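Local coordinates for protein D-ribose pyranase (Bacillus subtilis, PDB 1OGD) that binds D-ribose and probably catalyses the interconversion of its beta-pyranose and beta-furanose forms, at residues K23-D28 against K109-T114; E99-L104 against N122-A127; I6-L11 against I40-K45; V64-A69 against E92-S97. All coordinates share one frame; numbering follows the deposited sequence.

Interaction 1 (K23-D28 against K109-T114); sequences KIVIAD and KAVIRT. With RIP (beta-D-ribopyranose), chain G.
Val111 sets its two methyls against Val25 and Ala27 of the parallel neighbouring strand. CG2 rests 4.0 Å from Val25 CB, while CG1 fills the hollow above Ala27, 4.0 Å from its CB; the single methyl of Ala27 lets the valine branch lie close to the strand. On the other face of the sheet the side chains of Ile24 and Ile112 cross at a slant, Ile24 CD1 being 4.2 Å from Ile112 CD1. Ile26 CG2 touches Thr114 CG2 at 3.9 Å. Beneath these bumps runs the parallel ladder: Val25 N to Ala110 O, Ile112 N to Val25 O, Ala27 N to Ile112 O. Thr114 closes it by gripping Ala27 O twice, its N (2.9 Å) and its OG1 (2.8 Å) arriving from opposite faces of the carbonyl plane. OG1 stands between the backbone N and the carbonyl carbon (chi1 67°), which turns it toward Ala27 O. With a valine in its place, Ala27 O would probably lose one donor and Glu116 N its hydroxyl acceptor. Asp28 OD2 accepts from ribose O2 (2.7 Å) and OD1 from O3. Strands 38-41 and 123-127 flank the pair, and helices 9-17 and 51-61 pack over the isoleucine face.

Interaction 2 (E99-L104 against N122-A127); sequences EEFKLL and NCILQA
Phe101 and Leu104, one helical turn apart, form a helix-on-sheet packing against Asn122 and Ile124, where strand 123-127 leaves the ribose pocket that includes Asn122. Helix 99-104 runs at 48° to the strand, with the axes 9.8 Å apart at their closest, and the gap is filled by side chains. Phe101 does most of this work. Its CG stands opposite the backbone N (chi1 -177°), which carries the flat ring away from the helix and down onto the start of the strand. An aromatic suits this position because one broad, rigid group can span three successive residues of the other segment. Its CE2 lies 3.7 Å from Asn122 CB, and CZ comes up to the backbone N of Cys123. At the next residue CE1 is 3.8 Å from Ile124 CG1, the ring and the isoleucine branch lying alongside one another and pointing opposite ways. Ile124 suits its place because its longer branch reaches up between the two helix residues: CD1 sits 3.8 Å from Leu104 CB and 4.0 Å from Phe101 CE1. With an alanine at Phe101, a gap would probably open over Asn122 CB and Ile124, leaving the pocket residue less firmly backed. Strand 123-127 runs antiparallel between strands 23-27 and 64-70; Ile124 also packs on Val25 and Ile68, and Leu104 on Ile68, while Cys123 and Leu125 meet helix 51-61 through Phe51 and Leu58.

Interaction 3 (I6-L11 against I40-K45); sequences ILNSHL and IDLSLK
His10 and Leu11, in the first turn of helix 9-17, lean on Ile40 at the end of strand 38-41, while Asn8, the N-cap of that helix, meets Leu42. The apolar contacts centre on Ile40, whose branched side chain can touch two helix residues at once: CG2 lies 3.8 Å from His10 CB, and CD1 is 4.0 Å from Leu11 CD2. Leu11 CD1 also reaches Leu42 CD1 at 4.3 Å. In a mixed contact, Leu42 CD2 approaches Asn8 ND2 to 3.4 Å. Within each segment, polar bonds shape the backbone. CG anti to the backbone N, chi1 -170°, turns the short amide of Asn8 back toward the first helical turn, where OD1 receives the Leu11 N-H on a lone pair lying in the plane of its carbonyl, at 2.8 Å. A second subunit shares this region reciprocally: Asn8 ND2 bonds to Ser43 O of that subunit and Ser9 OG to its Asp41 OD1, with the same pairs formed the other way round. Asp41 OD1 also bridges to Arg113 of its own chain. Asp41 meanwhile builds an Asx turn where the strand ends: OD2 accepts from both Ser43 N (3.0 Å) and Ser43 OG (2.6 Å), which approach from the same face of the carboxylate.

Interaction 4 (V64-A69 against E92-S97); sequences VEKVIA and EIEYLS
Lys66 NZ and Glu94 OE1 form a salt bridge 2.9 Å long, the ammonium standing above the carboxylate plane. Lys66 is fully extended, its CG anti to the backbone N (chi1 -179°), and this brings the charge across to the neighbouring strand. Glu92 runs alongside it in the same direction, its OE1 4.3 Å from Lys66 NZ, so a second negative charge probably helps to hold the lysine. Long charged side chains suit this partly exposed face of the sheet. Below lies a regular parallel ladder: Val67 N gives to Glu92 O (2.8 Å), Glu94 N to Val67 O, Ala69 N to Glu94 O, and Leu96 N to Ala69 O. The packing is lighter. On the charged face Ile68 CG2 and Leu96 CD1 cross at 4.0 Å. On the other, Val67 CB faces Ile93 CG1, and small Ala69 takes Tyr95 CE2 against its CB at 4.2 Å. Tyr95 OH bonds to Glu85 of helix 78-87. Helices 72-76 and 78-87 link the two strands as a beta-alpha-beta crossover. Strand 92-96 forms the sheet's edge within the chain, strand 64-70 has antiparallel strand 123-127 on its inner side, and Leu96 leans on Leu104 of helix 98-104.

Overall arrangement
From the N terminus, residues 6-11 open interaction 3, which closes at 40-45. Before that, 23-28 has already opened interaction 1, so the two cross; interaction 1 closes only at 109-114. Within this long loop interaction 4 is made in full, joining 64-69 to 92-97. Interaction 2 opens just afterwards at 99-104 and closes at 122-127, crossing interaction 1. Interactions 3, 4 and 2 thus follow in series. All reach one mixed sheet: interactions 3 and 4 lie near its two ends, their centres about 23 Å apart, while interaction 1 lies between. Strand 123-127 of interaction 2 joins strands 23-27 and 64-70, connecting interactions 1 and 4.

Interaction 1 (K23-D28 against K109-T114)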
loop_
_atom_site.group_PDB
_atom_site.type_symbol
_atom_site.label_atom_id
_atom_site.label_comp_id
_atom_site.label_asym_id
_atom_site.label_seq_id
_atom_site.Cartn_x
_atom_site.Cartn_y
_atom_site.Cartn_z
ATOM N N LYS A 23 -15.415 16.856 -13.489
ATOM C CA LYS A 23 -14.652 18.071 -13.744
ATOM C C LYS A 23 -13.143 17.906 -13.666
ATOM O O LYS A 23 -12.628 17.109 -12.875
ATOM C CB LYS A 23 -15.067 19.148 -12.738
ATOM C CG LYS A 23 -16.565 19.405 -12.675
ATOM C CD LYS A 23 -16.919 20.255 -11.469
ATOM C CE LYS A 23 -18.419 20.504 -11.372
ATOM N NZ LYS A 23 -19.221 19.241 -11.332
ATOM N N ILE A 24 -12.438 18.651 -14.510
ATOM C CA ILE A 24 -10.986 18.660 -14.487
ATOM C C ILE A 24 -10.625 20.139 -14.458
ATOM O O ILE A 24 -11.417 20.983 -14.883
ATOM C CB ILE A 24 -10.333 17.985 -15.722
ATOM C CG1 ILE A 24 -10.677 18.744 -16.998
ATOM C CG2 ILE A 24 -10.768 16.529 -15.816
ATOM C CD1 ILE A 24 -9.916 18.227 -18.202
ATOM N N VAL A 25 -9.442 20.456 -13.951
ATOM C CA VAL A 25 -9.018 21.841 -13.852
ATOM C C VAL A 25 -7.742 22.095 -14.641
ATOM O O VAL A 25 -6.835 21.265 -14.642
ATOM C CB VAL A 25 -8.761 22.225 -12.365
ATOM C CG1 VAL A 25 -8.359 23.698 -12.254
ATOM C CG2 VAL A 25 -10.005 21.949 -11.532
ATOM N N ILE A 26 -7.692 23.225 -15.340
ATOM C CA ILE A 26 -6.495 23.619 -16.073
ATOM C C ILE A 26 -6.045 24.808 -15.247
ATOM O O ILE A 26 -6.813 25.746 -15.037
ATOM C CB ILE A 26 -6.802 24.072 -17.510
ATOM C CG1 ILE A 26 -7.387 22.903 -18.308
ATOM C CG2 ILE A 26 -5.516 24.539 -18.181
ATOM C CD1 ILE A 26 -7.917 23.294 -19.678
ATOM N N ALA A 27 -4.810 24.778 -14.767
ATOM C CA ALA A 27 -4.349 25.850 -13.898
ATOM C C ALA A 27 -3.067 26.532 -14.309
ATOM O O ALA A 27 -2.274 25.981 -15.071
ATOM C CB ALA A 27 -4.188 25.301 -12.479
ATOM N N ASP A 28 -2.872 27.746 -13.797
ATOM C CA ASP A 28 -1.637 28.467 -14.051
ATOM C C ASP A 28 -0.648 27.916 -13.025
ATOM O O ASP A 28 -1.019 27.073 -12.201
ATOM C CB ASP A 28 -1.831 29.990 -13.913
ATOM C CG ASP A 28 -2.364 30.419 -12.547
ATOM O OD1 ASP A 28 -3.260 31.293 -12.533
ATOM O OD2 ASP A 28 -1.891 29.918 -11.501
ATOM N N LYS A 109 -11.429 15.881 -10.755
ATOM C CA LYS A 109 -10.806 14.572 -10.859
ATOM C C LYS A 109 -9.304 14.772 -10.984
ATOM O O LYS A 109 -8.519 13.869 -10.715
ATOM C CB LYS A 109 -11.329 13.822 -12.093
ATOM C CG LYS A 109 -12.818 13.535 -12.065
ATOM C CD LYS A 109 -13.174 12.620 -10.904
ATOM C CE LYS A 109 -14.678 12.438 -10.774
ATOM N NZ LYS A 109 -15.023 11.566 -9.612
ATOM N N ALA A 110 -8.904 15.969 -11.385
ATOM C CA ALA A 110 -7.491 16.267 -11.549
ATOM C C ALA A 110 -7.273 17.741 -11.837
ATOM O O ALA A 110 -8.184 18.449 -12.284
ATOM C CB ALA A 110 -6.910 15.436 -12.696
ATOM N N VAL A 111 -6.055 18.192 -11.568
ATOM C CA VAL A 111 -5.667 19.563 -11.832
ATOM C C VAL A 111 -4.481 19.451 -12.767
ATOM O O VAL A 111 -3.523 18.733 -12.484
ATOM C CB VAL A 111 -5.239 20.309 -10.545
ATOM C CG1 VAL A 111 -4.712 21.701 -10.897
ATOM C CG2 VAL A 111 -6.424 20.428 -9.597
ATOM N N ILE A 112 -4.563 20.137 -13.903
ATOM C CA ILE A 112 -3.484 20.122 -14.873
ATOM C C ILE A 112 -2.744 21.446 -14.741
ATOM O O ILE A 112 -3.293 22.516 -15.009
ATOM C CB ILE A 112 -4.040 19.944 -16.296
ATOM C CG1 ILE A 112 -4.930 18.698 -16.333
ATOM C CG2 ILE A 112 -2.906 19.797 -17.278
ATOM C CD1 ILE A 112 -5.814 18.592 -17.550
ATOM N N ARG A 113 -1.494 21.370 -14.302
ATOM C CA ARG A 113 -0.689 22.560 -14.103
ATOM C C ARG A 113 0.086 22.920 -15.365
ATOM O O ARG A 113 0.851 22.112 -15.881
ATOM C CB ARG A 113 0.285 22.339 -12.938
ATOM C CG ARG A 113 1.095 23.566 -12.556
ATOM C CD ARG A 113 1.946 23.287 -11.321
ATOM N NE ARG A 113 2.653 24.474 -10.852
ATOM C CZ ARG A 113 3.976 24.595 -10.812
ATOM N NH1 ARG A 113 4.760 23.602 -11.215
ATOM N NH2 ARG A 113 4.522 25.714 -10.363
ATOM N N THR A 114 -0.125 24.139 -15.857
ATOM C CA THR A 114 0.570 24.610 -17.050
ATOM C C THR A 114 1.689 25.549 -16.596
ATOM O O THR A 114 1.853 25.796 -15.399
ATOM C CB THR A 114 -0.376 25.388 -17.978
ATOM O OG1 THR A 114 -0.777 26.603 -17.336
ATOM C CG2 THR A 114 -1.616 24.563 -18.291
HETATM C C1 RIP G . -3.361 31.595 -7.368
HETATM C C2 RIP G . -3.439 31.541 -8.872
HETATM C C3 RIP G . -4.231 32.735 -9.382
HETATM C C4 RIP G . -3.710 34.080 -8.891
HETATM C C5 RIP G . -3.668 34.029 -7.368
HETATM O O1 RIP G . -4.618 31.335 -6.776
HETATM O O2 RIP G . -2.118 31.553 -9.370
HETATM O O3 RIP G . -4.293 32.716 -10.785
HETATM O O4 RIP G . -2.401 34.327 -9.365
HETATM O O5 RIP G . -2.931 32.890 -6.872
HETATM O O HOH W 1 -0.309 25.292 -9.912
#

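Interaction 2 (E99-L104 against N122-A127)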
loop_
_atom_site.group_PDB
_atom_site.type_symbol
_atom_site.label_atom_id
_atom_site.label_comp_id
_atom_site.label_asym_id
_atom_site.label_seq_id
_atom_site.Cartn_x
_atom_site.Cartn_y
_atom_site.Cartn_z
ATOM N N GLU A 99 -12.423 32.797 -4.847
ATOM C CA GLU A 99 -12.582 31.993 -3.639
ATOM C C GLU A 99 -13.538 30.828 -3.851
ATOM O O GLU A 99 -13.247 29.701 -3.451
ATOM C CB GLU A 99 -13.067 32.860 -2.475
ATOM C CG GLU A 99 -12.043 33.875 -2.001
ATOM C CD GLU A 99 -10.714 33.229 -1.646
ATOM O OE1 GLU A 99 -10.698 32.325 -0.781
ATOM O OE2 GLU A 99 -9.682 33.627 -2.233
ATOM N N GLU A 100 -14.682 31.099 -4.471
ATOM C CA GLU A 100 -15.655 30.045 -4.736
ATOM C C GLU A 100 -15.033 29.057 -5.717
ATOM O O GLU A 100 -15.221 27.847 -5.600
ATOM C CB GLU A 100 -16.928 30.621 -5.351
ATOM C CG GLU A 100 -17.631 31.661 -4.507
ATOM C CD GLU A 100 -18.888 32.180 -5.184
ATOM O OE1 GLU A 100 -19.852 31.394 -5.326
ATOM O OE2 GLU A 100 -18.907 33.366 -5.588
ATOM N N PHE A 101 -14.294 29.593 -6.685
ATOM C CA PHE A 101 -13.626 28.783 -7.695
ATOM C C PHE A 101 -12.756 27.718 -7.030
ATOM O O PHE A 101 -12.868 26.529 -7.340
ATOM C CB PHE A 101 -12.752 29.673 -8.583
ATOM C CG PHE A 101 -12.064 28.935 -9.700
ATOM C CD1 PHE A 101 -12.742 28.641 -10.878
ATOM C CD2 PHE A 101 -10.740 28.532 -9.571
ATOM C CE1 PHE A 101 -12.109 27.956 -11.911
ATOM C CE2 PHE A 101 -10.101 27.848 -10.597
ATOM C CZ PHE A 101 -10.787 27.559 -11.770
ATOM N N LYS A 102 -11.886 28.153 -6.118
ATOM C CA LYS A 102 -10.999 27.236 -5.413
ATOM C C LYS A 102 -11.760 26.142 -4.671
ATOM O O LYS A 102 -11.301 25.002 -4.602
ATOM C CB LYS A 102 -10.099 28.013 -4.446
ATOM C CG LYS A 102 -8.802 28.475 -5.091
ATOM C CD LYS A 102 -8.342 29.831 -4.587
ATOM C CE LYS A 102 -8.027 29.829 -3.106
ATOM N NZ LYS A 102 -7.615 31.192 -2.680
ATOM N N LEU A 103 -12.924 26.481 -4.128
ATOM C CA LEU A 103 -13.734 25.503 -3.412
ATOM C C LEU A 103 -14.194 24.400 -4.358
ATOM O O LEU A 103 -14.217 23.222 -3.996
ATOM C CB LEU A 103 -14.956 26.172 -2.786
ATOM C CG LEU A 103 -14.694 27.166 -1.655
ATOM C CD1 LEU A 103 -16.024 27.741 -1.172
ATOM C CD2 LEU A 103 -13.955 26.471 -0.513
ATOM N N LEU A 104 -14.561 24.789 -5.575
ATOM C CA LEU A 104 -15.017 23.831 -6.574
ATOM C C LEU A 104 -13.925 22.873 -7.033
ATOM O O LEU A 104 -14.218 21.747 -7.418
ATOM C CB LEU A 104 -15.592 24.560 -7.793
ATOM C CG LEU A 104 -17.048 25.026 -7.719
ATOM C CD1 LEU A 104 -17.272 25.873 -6.471
ATOM C CD2 LEU A 104 -17.383 25.816 -8.978
ATOM N N ASN A 122 -7.011 30.178 -14.948
ATOM C CA ASN A 122 -7.476 28.861 -14.514
ATOM C C ASN A 122 -8.923 28.656 -14.942
ATOM O O ASN A 122 -9.700 29.605 -15.010
ATOM C CB ASN A 122 -7.449 28.710 -12.983
ATOM C CG ASN A 122 -6.160 29.193 -12.354
ATOM O OD1 ASN A 122 -6.110 30.289 -11.792
ATOM N ND2 ASN A 122 -5.112 28.382 -12.436
ATOM N N CYS A 123 -9.294 27.416 -15.222
ATOM C CA CYS A 123 -10.677 27.130 -15.571
ATOM C C CYS A 123 -11.014 25.672 -15.311
ATOM O O CYS A 123 -10.144 24.803 -15.336
ATOM C CB CYS A 123 -10.969 27.476 -17.034
ATOM S SG CYS A 123 -10.273 26.342 -18.230
ATOM N N ILE A 124 -12.289 25.426 -15.048
ATOM C CA ILE A 124 -12.787 24.086 -14.805
ATOM C C ILE A 124 -13.628 23.680 -16.009
ATOM O O ILE A 124 -14.516 24.428 -16.435
ATOM C CB ILE A 124 -13.683 24.040 -13.547
ATOM C CG1 ILE A 124 -12.823 24.198 -12.292
ATOM C CG2 ILE A 124 -14.475 22.737 -13.511
ATOM C CD1 ILE A 124 -13.633 24.322 -11.009
ATOM N N LEU A 125 -13.333 22.514 -16.572
ATOM C CA LEU A 125 -14.103 22.016 -17.705
ATOM C C LEU A 125 -15.024 20.928 -17.174
ATOM O O LEU A 125 -14.564 19.964 -16.560
ATOM C CB LEU A 125 -13.184 21.430 -18.780
ATOM C CG LEU A 125 -12.106 22.343 -19.363
ATOM C CD1 LEU A 125 -11.333 21.590 -20.434
ATOM C CD2 LEU A 125 -12.745 23.597 -19.940
ATOM N N GLN A 126 -16.323 21.097 -17.387
ATOM C CA GLN A 126 -17.294 20.114 -16.933
ATOM C C GLN A 126 -17.668 19.214 -18.103
ATOM O O GLN A 126 -18.157 19.683 -19.134
ATOM C CB GLN A 126 -18.540 20.805 -16.381
ATOM C CG GLN A 126 -19.437 19.874 -15.586
ATOM C CD GLN A 126 -20.614 20.591 -14.963
ATOM O OE1 GLN A 126 -21.698 20.652 -15.545
ATOM N NE2 GLN A 126 -20.403 21.152 -13.776
ATOM N N ALA A 127 -17.432 17.917 -17.930
ATOM C CA ALA A 127 -17.696 16.923 -18.963
ATOM C C ALA A 127 -19.148 16.815 -19.411
ATOM O O ALA A 127 -20.068 16.788 -18.596
ATOM C CB ALA A 127 -17.207 15.556 -18.493
#

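Interaction 3 (I6-L11 against I40-K45)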
loop_
_atom_site.group_PDB
_atom_site.type_symbol
_atom_site.label_atom_id
_atom_site.label_comp_id
_atom_site.label_asym_id
_atom_site.label_seq_id
_atom_site.Cartn_x
_atom_site.Cartn_y
_atom_site.Cartn_z
ATOM N N ILE A 6 -5.798 12.035 -27.106
ATOM C CA ILE A 6 -4.758 12.913 -26.588
ATOM C C ILE A 6 -3.425 12.165 -26.448
ATOM O O ILE A 6 -3.397 10.986 -26.101
ATOM C CB ILE A 6 -5.225 13.514 -25.233
ATOM C CG1 ILE A 6 -4.368 14.725 -24.869
ATOM C CG2 ILE A 6 -5.197 12.443 -24.143
ATOM C CD1 ILE A 6 -5.042 15.637 -23.862
ATOM N N LEU A 7 -2.322 12.851 -26.734
ATOM C CA LEU A 7 -0.993 12.247 -26.680
ATOM C C LEU A 7 -0.463 11.942 -25.275
ATOM O O LEU A 7 0.209 10.931 -25.069
ATOM C CB LEU A 7 0.019 13.153 -27.392
ATOM C CG LEU A 7 1.464 12.659 -27.469
ATOM C CD1 LEU A 7 1.531 11.403 -28.324
ATOM C CD2 LEU A 7 2.351 13.751 -28.062
ATOM N N ASN A 8 -0.751 12.822 -24.323
ATOM C CA ASN A 8 -0.271 12.648 -22.955
ATOM C C ASN A 8 -0.882 11.425 -22.278
ATOM O O ASN A 8 -2.104 11.311 -22.152
ATOM C CB ASN A 8 -0.566 13.901 -22.133
ATOM C CG ASN A 8 0.111 13.872 -20.787
ATOM O OD1 ASN A 8 -0.420 13.308 -19.826
ATOM N ND2 ASN A 8 1.309 14.458 -20.711
ATOM N N SER A 9 -0.017 10.518 -21.837
ATOM C CA SER A 9 -0.463 9.291 -21.194
ATOM C C SER A 9 -1.218 9.546 -19.895
ATOM O O SER A 9 -2.229 8.896 -19.635
ATOM C CB SER A 9 0.729 8.362 -20.950
ATOM O OG SER A 9 1.681 8.953 -20.088
ATOM N N HIS A 10 -0.744 10.491 -19.087
ATOM C CA HIS A 10 -1.419 10.804 -17.826
ATOM C C HIS A 10 -2.820 11.349 -18.088
ATOM O O HIS A 10 -3.786 10.943 -17.440
ATOM C CB HIS A 10 -0.642 11.849 -17.013
ATOM C CG HIS A 10 0.795 11.498 -16.776
ATOM N ND1 HIS A 10 1.194 10.285 -16.255
ATOM C CD2 HIS A 10 1.927 12.215 -16.973
ATOM C CE1 HIS A 10 2.512 10.270 -16.146
ATOM N NE2 HIS A 10 2.980 11.428 -16.575
ATOM N N LEU A 11 -2.925 12.283 -19.029
ATOM C CA LEU A 11 -4.218 12.876 -19.351
ATOM C C LEU A 11 -5.177 11.863 -19.959
ATOM O O LEU A 11 -6.365 11.870 -19.653
ATOM C CB LEU A 11 -4.045 14.061 -20.307
ATOM C CG LEU A 11 -3.368 15.309 -19.731
ATOM C CD1 LEU A 11 -3.356 16.419 -20.777
ATOM C CD2 LEU A 11 -4.113 15.772 -18.497
ATOM N N ILE A 40 -1.340 16.776 -12.290
ATOM C CA ILE A 40 -0.545 16.411 -13.450
ATOM C C ILE A 40 0.132 17.697 -13.903
ATOM O O ILE A 40 -0.515 18.602 -14.429
ATOM C CB ILE A 40 -1.437 15.839 -14.560
ATOM C CG1 ILE A 40 -2.178 14.606 -14.032
ATOM C CG2 ILE A 40 -0.592 15.466 -15.761
ATOM C CD1 ILE A 40 -3.219 14.027 -14.988
ATOM N N ASP A 41 1.440 17.771 -13.684
ATOM C CA ASP A 41 2.212 18.964 -14.007
ATOM C C ASP A 41 2.898 18.867 -15.371
ATOM O O ASP A 41 3.820 18.073 -15.559
ATOM C CB ASP A 41 3.237 19.189 -12.893
ATOM C CG ASP A 41 3.868 20.564 -12.933
ATOM O OD1 ASP A 41 4.578 20.895 -11.958
ATOM O OD2 ASP A 41 3.669 21.308 -13.923
ATOM N N LEU A 42 2.443 19.687 -16.317
ATOM C CA LEU A 42 2.993 19.694 -17.669
ATOM C C LEU A 42 3.997 20.814 -17.880
ATOM O O LEU A 42 4.646 20.875 -18.925
ATOM C CB LEU A 42 1.866 19.851 -18.702
ATOM C CG LEU A 42 0.744 18.806 -18.718
ATOM C CD1 LEU A 42 -0.347 19.241 -19.693
ATOM C CD2 LEU A 42 1.312 17.446 -19.109
ATOM N N SER A 43 4.127 21.695 -16.893
ATOM C CA SER A 43 5.036 22.827 -17.008
ATOM C C SER A 43 6.481 22.431 -17.270
ATOM O O SER A 43 6.967 21.404 -16.788
ATOM C CB SER A 43 4.968 23.703 -15.748
ATOM O OG SER A 43 5.536 23.046 -14.629
ATOM N N LEU A 44 7.170 23.262 -18.045
ATOM C CA LEU A 44 8.568 23.026 -18.367
ATOM C C LEU A 44 9.360 24.260 -17.946
ATOM O O LEU A 44 10.449 24.158 -17.378
ATOM C CB LEU A 44 8.725 22.773 -19.873
ATOM C CG LEU A 44 10.088 22.297 -20.387
ATOM C CD1 LEU A 44 10.533 21.063 -19.616
ATOM C CD2 LEU A 44 9.989 21.983 -21.874
ATOM N N LYS A 45 8.789 25.427 -18.222
ATOM C CA LYS A 45 9.407 26.705 -17.888
ATOM C C LYS A 45 8.300 27.748 -17.944
ATOM O O LYS A 45 7.222 27.486 -18.470
ATOM C CB LYS A 45 10.497 27.045 -18.910
ATOM C CG LYS A 45 9.958 27.213 -20.326
ATOM C CD LYS A 45 11.068 27.254 -21.365
ATOM C CE LYS A 45 11.936 28.492 -21.235
ATOM N NZ LYS A 45 12.998 28.502 -22.290
#

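Interaction 4 (V64-A69 against E92-S97)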
loop_
_atom_site.group_PDB
_atom_site.type_symbol
_atom_site.label_atom_id
_atom_site.label_comp_id
_atom_site.label_asym_id
_atom_site.label_seq_id
_atom_site.Cartn_x
_atom_site.Cartn_y
_atom_site.Cartn_z
ATOM N N VAL A 64 -16.980 19.103 -23.660
ATOM C CA VAL A 64 -17.252 20.027 -22.562
ATOM C C VAL A 64 -18.648 20.639 -22.658
ATOM O O VAL A 64 -19.013 21.191 -23.697
ATOM C CB VAL A 64 -16.222 21.173 -22.557
ATOM C CG1 VAL A 64 -16.462 22.082 -21.366
ATOM C CG2 VAL A 64 -14.800 20.599 -22.545
ATOM N N GLU A 65 -19.429 20.546 -21.582
ATOM C CA GLU A 65 -20.771 21.126 -21.591
ATOM C C GLU A 65 -20.853 22.427 -20.803
ATOM O O GLU A 65 -21.834 23.159 -20.909
ATOM C CB GLU A 65 -21.810 20.142 -21.042
ATOM C CG GLU A 65 -21.594 19.708 -19.603
ATOM C CD GLU A 65 -22.816 19.018 -19.011
ATOM O OE1 GLU A 65 -23.616 18.448 -19.787
ATOM O OE2 GLU A 65 -22.972 19.036 -17.769
ATOM N N LYS A 66 -19.822 22.725 -20.019
ATOM C CA LYS A 66 -19.817 23.948 -19.224
ATOM C C LYS A 66 -18.407 24.286 -18.757
ATOM O O LYS A 66 -17.640 23.399 -18.376
ATOM C CB LYS A 66 -20.739 23.788 -18.015
ATOM C CG LYS A 66 -20.838 25.013 -17.125
ATOM C CD LYS A 66 -21.747 24.726 -15.940
ATOM C CE LYS A 66 -21.861 25.922 -15.015
ATOM N NZ LYS A 66 -22.719 25.625 -13.832
ATOM N N VAL A 67 -18.075 25.572 -18.798
ATOM C CA VAL A 67 -16.763 26.045 -18.381
ATOM C C VAL A 67 -16.956 26.974 -17.191
ATOM O O VAL A 67 -17.938 27.716 -17.128
ATOM C CB VAL A 67 -16.058 26.825 -19.510
ATOM C CG1 VAL A 67 -14.637 27.166 -19.095
ATOM C CG2 VAL A 67 -16.060 26.003 -20.797
ATOM N N ILE A 68 -16.024 26.926 -16.246
ATOM C CA ILE A 68 -16.104 27.768 -15.059
ATOM C C ILE A 68 -14.767 28.457 -14.836
ATOM O O ILE A 68 -13.722 27.809 -14.800
ATOM C CB ILE A 68 -16.462 26.933 -13.810
ATOM C CG1 ILE A 68 -17.764 26.173 -14.057
ATOM C CG2 ILE A 68 -16.614 27.838 -12.595
ATOM C CD1 ILE A 68 -18.134 25.205 -12.958
ATOM N N ALA A 69 -14.805 29.779 -14.710
ATOM C CA ALA A 69 -13.600 30.566 -14.481
ATOM C C ALA A 69 -13.893 31.598 -13.398
ATOM O O ALA A 69 -15.042 31.786 -13.010
ATOM C CB ALA A 69 -13.173 31.259 -15.771
ATOM N N GLU A 92 -21.600 26.759 -22.045
ATOM C CA GLU A 92 -22.041 27.733 -21.059
ATOM C C GLU A 92 -20.843 28.135 -20.198
ATOM O O GLU A 92 -20.196 27.285 -19.587
ATOM C CB GLU A 92 -23.123 27.118 -20.174
ATOM C CG GLU A 92 -23.495 27.962 -18.972
ATOM C CD GLU A 92 -24.407 27.226 -18.016
ATOM O OE1 GLU A 92 -24.775 27.811 -16.976
ATOM O OE2 GLU A 92 -24.753 26.058 -18.306
ATOM N N ILE A 93 -20.544 29.429 -20.155
ATOM C CA ILE A 93 -19.425 29.912 -19.361
ATOM C C ILE A 93 -19.924 30.625 -18.111
ATOM O O ILE A 93 -20.602 31.647 -18.195
ATOM C CB ILE A 93 -18.541 30.873 -20.172
ATOM C CG1 ILE A 93 -17.989 30.147 -21.398
ATOM C CG2 ILE A 93 -17.395 31.382 -19.313
ATOM C CD1 ILE A 93 -17.111 31.009 -22.278
ATOM N N GLU A 94 -19.583 30.074 -16.952
ATOM C CA GLU A 94 -19.994 30.644 -15.679
ATOM C C GLU A 94 -18.801 31.241 -14.929
ATOM O O GLU A 94 -17.719 30.650 -14.888
ATOM C CB GLU A 94 -20.673 29.564 -14.832
ATOM C CG GLU A 94 -21.044 30.003 -13.430
ATOM C CD GLU A 94 -21.747 28.909 -12.646
ATOM O OE1 GLU A 94 -21.248 27.765 -12.642
ATOM O OE2 GLU A 94 -22.794 29.192 -12.026
ATOM N N TYR A 95 -19.003 32.424 -14.351
ATOM C CA TYR A 95 -17.956 33.102 -13.598
ATOM C C TYR A 95 -18.294 33.169 -12.120
ATOM O O TYR A 95 -19.438 33.425 -11.744
ATOM C CB TYR A 95 -17.739 34.523 -14.117
ATOM C CG TYR A 95 -17.167 34.582 -15.506
ATOM C CD1 TYR A 95 -17.993 34.502 -16.625
ATOM C CD2 TYR A 95 -15.796 34.694 -15.704
ATOM C CE1 TYR A 95 -17.461 34.532 -17.912
ATOM C CE2 TYR A 95 -15.253 34.721 -16.981
ATOM C CZ TYR A 95 -16.091 34.641 -18.081
ATOM O OH TYR A 95 -15.551 34.664 -19.347
ATOM N N LEU A 96 -17.287 32.939 -11.287
ATOM C CA LEU A 96 -17.453 32.975 -9.842
ATOM C C LEU A 96 -16.264 33.720 -9.272
ATOM O O LEU A 96 -15.295 33.984 -9.979
ATOM C CB LEU A 96 -17.465 31.557 -9.271
ATOM C CG LEU A 96 -18.453 30.552 -9.855
ATOM C CD1 LEU A 96 -18.203 29.195 -9.225
ATOM C CD2 LEU A 96 -19.876 31.011 -9.598
ATOM N N SER A 97 -16.335 34.065 -7.995
ATOM C CA SER A 97 -15.220 34.748 -7.361
ATOM C C SER A 97 -14.115 33.702 -7.285
ATOM O O SER A 97 -14.392 32.503 -7.297
ATOM C CB SER A 97 -15.605 35.211 -5.953
ATOM O OG SER A 97 -15.916 34.107 -5.120
#